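Local coordinates for putative cytoplasmic protein (Salmonella typhimurium LT2, PDB 2Q02) that is of unknown function but binds zinc and has a xylose isomerase-like TIM barrel, which is consistent with an isomerase, at residues P75-T80 with E116-A121. Numbering follows the deposited sequence.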
loop_
_atom_site.group_PDB
_atom_site.type_symbol
_atom_site.label_atom_id
_atom_site.label_comp_id
_atom_site.label_asym_id
_atom_site.label_seq_id
_atom_site.Cartn_x
_atom_site.Cartn_y
_atom_site.Cartn_z
ATOM N N PRO A 75 -10.575 10.907 1.546
ATOM C CA PRO A 75 -9.427 11.404 2.326
ATOM C C PRO A 75 -9.639 11.235 3.833
ATOM O O PRO A 75 -10.550 11.830 4.399
ATOM C CB PRO A 75 -9.353 12.885 1.923
ATOM C CG PRO A 75 -10.781 13.266 1.607
ATOM C CD PRO A 75 -11.552 11.989 1.311
ATOM N N PHE A 76 -8.787 10.448 4.480
ATOM C CA PHE A 76 -8.974 10.123 5.922
ATOM C C PHE A 76 -8.905 11.372 6.780
ATOM O O PHE A 76 -9.443 11.464 7.882
ATOM C CB PHE A 76 -7.941 9.079 6.406
ATOM C CG PHE A 76 -6.624 9.659 6.871
ATOM C CD1 PHE A 76 -6.443 10.030 8.193
ATOM C CD2 PHE A 76 -5.543 9.765 5.995
ATOM C CE1 PHE A 76 -5.210 10.534 8.632
ATOM C CE2 PHE A 76 -4.305 10.256 6.421
ATOM C CZ PHE A 76 -4.149 10.648 7.745
ATOM N N ASN A 77 -8.226 12.310 6.178
ATOM C CA ASN A 77 -7.767 13.552 6.713
ATOM C C ASN A 77 -8.869 14.622 6.844
ATOM O O ASN A 77 -8.711 15.599 7.549
ATOM C CB ASN A 77 -6.734 14.023 5.643
ATOM C CG ASN A 77 -5.504 14.521 6.233
ATOM O OD1 ASN A 77 -5.372 14.586 7.457
ATOM N ND2 ASN A 77 -4.577 14.899 5.395
ATOM N N GLN A 78 -9.947 14.443 6.080
ATOM C CA GLN A 78 -11.057 15.396 5.958
ATOM C C GLN A 78 -12.332 14.632 6.287
ATOM O O GLN A 78 -13.164 14.330 5.419
ATOM C CB GLN A 78 -11.098 15.951 4.536
ATOM C CG GLN A 78 -12.264 16.889 4.234
ATOM C CD GLN A 78 -11.905 17.904 3.171
ATOM O OE1 GLN A 78 -12.386 17.816 2.026
ATOM N NE2 GLN A 78 -11.013 18.867 3.531
ATOM N N LEU A 79 -12.460 14.314 7.568
ATOM C CA LEU A 79 -13.364 13.272 8.036
ATOM C C LEU A 79 -14.803 13.791 8.263
ATOM O O LEU A 79 -15.274 13.907 9.404
ATOM C CB LEU A 79 -12.763 12.648 9.313
ATOM C CG LEU A 79 -13.123 11.233 9.772
ATOM C CD1 LEU A 79 -12.785 10.200 8.705
ATOM C CD2 LEU A 79 -12.392 10.912 11.086
ATOM N N THR A 80 -15.481 14.087 7.149
ATOM C CA THR A 80 -16.895 14.466 7.145
ATOM C C THR A 80 -17.702 13.207 7.399
ATOM O O THR A 80 -17.155 12.108 7.408
ATOM C CB THR A 80 -17.346 15.066 5.788
ATOM O OG1 THR A 80 -17.284 14.066 4.762
ATOM C CG2 THR A 80 -16.474 16.249 5.384
ATOM N N GLU A 116 -3.331 19.563 13.562
ATOM C CA GLU A 116 -4.331 19.351 14.646
ATOM C C GLU A 116 -5.534 18.576 14.148
ATOM O O GLU A 116 -6.036 17.681 14.843
ATOM C CB GLU A 116 -4.853 20.658 15.242
ATOM C CG GLU A 116 -3.794 21.564 15.882
ATOM C CD GLU A 116 -3.251 22.638 14.930
ATOM O OE1 GLU A 116 -3.112 22.334 13.729
ATOM O OE2 GLU A 116 -2.971 23.771 15.393
ATOM N N VAL A 117 -5.986 18.918 12.938
ATOM C CA VAL A 117 -7.116 18.227 12.318
ATOM C C VAL A 117 -6.742 16.785 11.927
ATOM O O VAL A 117 -7.537 15.876 12.122
ATOM C CB VAL A 117 -7.661 19.009 11.098
ATOM C CG1 VAL A 117 -8.651 18.203 10.300
ATOM C CG2 VAL A 117 -8.281 20.314 11.559
ATOM N N THR A 118 -5.549 16.574 11.368
ATOM C CA THR A 118 -5.086 15.215 11.065
ATOM C C THR A 118 -5.012 14.353 12.335
ATOM O O THR A 118 -5.431 13.209 12.334
ATOM C CB THR A 118 -3.700 15.186 10.290
ATOM O OG1 THR A 118 -3.858 15.735 8.985
ATOM C CG2 THR A 118 -3.156 13.779 10.108
ATOM N N VAL A 119 -4.446 14.898 13.402
ATOM C CA VAL A 119 -4.352 14.185 14.670
ATOM C C VAL A 119 -5.751 13.794 15.190
ATOM O O VAL A 119 -5.982 12.628 15.568
ATOM C CB VAL A 119 -3.591 15.019 15.712
ATOM C CG1 VAL A 119 -3.790 14.470 17.101
ATOM C CG2 VAL A 119 -2.115 15.028 15.383
ATOM N N GLU A 120 -6.674 14.762 15.211
ATOM C CA GLU A 120 -8.058 14.470 15.552
ATOM C C GLU A 120 -8.646 13.348 14.683
ATOM O O GLU A 120 -9.351 12.469 15.174
ATOM C CB GLU A 120 -8.991 15.683 15.461
ATOM C CG GLU A 120 -10.280 15.498 16.285
ATOM C CD GLU A 120 -9.996 15.243 17.794
ATOM O OE1 GLU A 120 -8.957 15.757 18.304
ATOM O OE2 GLU A 120 -10.793 14.535 18.470
ATOM N N ALA A 121 -8.361 13.364 13.395
ATOM C CA ALA A 121 -8.858 12.299 12.511
ATOM C C ALA A 121 -8.270 10.919 12.859
ATOM O O ALA A 121 -8.957 9.898 12.817
ATOM C CB ALA A 121 -8.585 12.634 11.032
#
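Thr118 reaches from the helix to Asn77 with the one hydrogen bond between the two segments: its OG1 donates to OD1 of the Asn77 amide. The modelled OG1 to OD1 distance, 2.4 Å, is very short, and at 2.40 Å resolution its exact value deserves doubt. Asn77 OD1 also sits above one face of the Phe76 ring, offset toward its rim.

The type I turn from Pro75 to Gln78 belongs to the loop joining strand 66-73 to helix 81-97 of the TIM barrel, and it packs here against helix 115-130, one beta-alpha unit further round.

The other contacts are van der Waals. With OG1 of Thr118 anti to the carbonyl carbon (chi1 -67°), CG2 lies anti to the backbone N, and this methyl is turned to Phe76, approaching the ring obliquely at 4.0 Å from CZ. Ala121 faces the loop, with CB 3.5 Å from the Phe76 carbonyl O and 4.2 Å from Leu79 CD2. The same Leu79 methyl reaches the Ala121 backbone at O, while Val117 CG1 rests 3.8 Å from the Asn77 carbonyl O. Further along helix 115-130, Ile122 and Leu125 touch the Phe76 side chain, and Leu125 also meets Leu79.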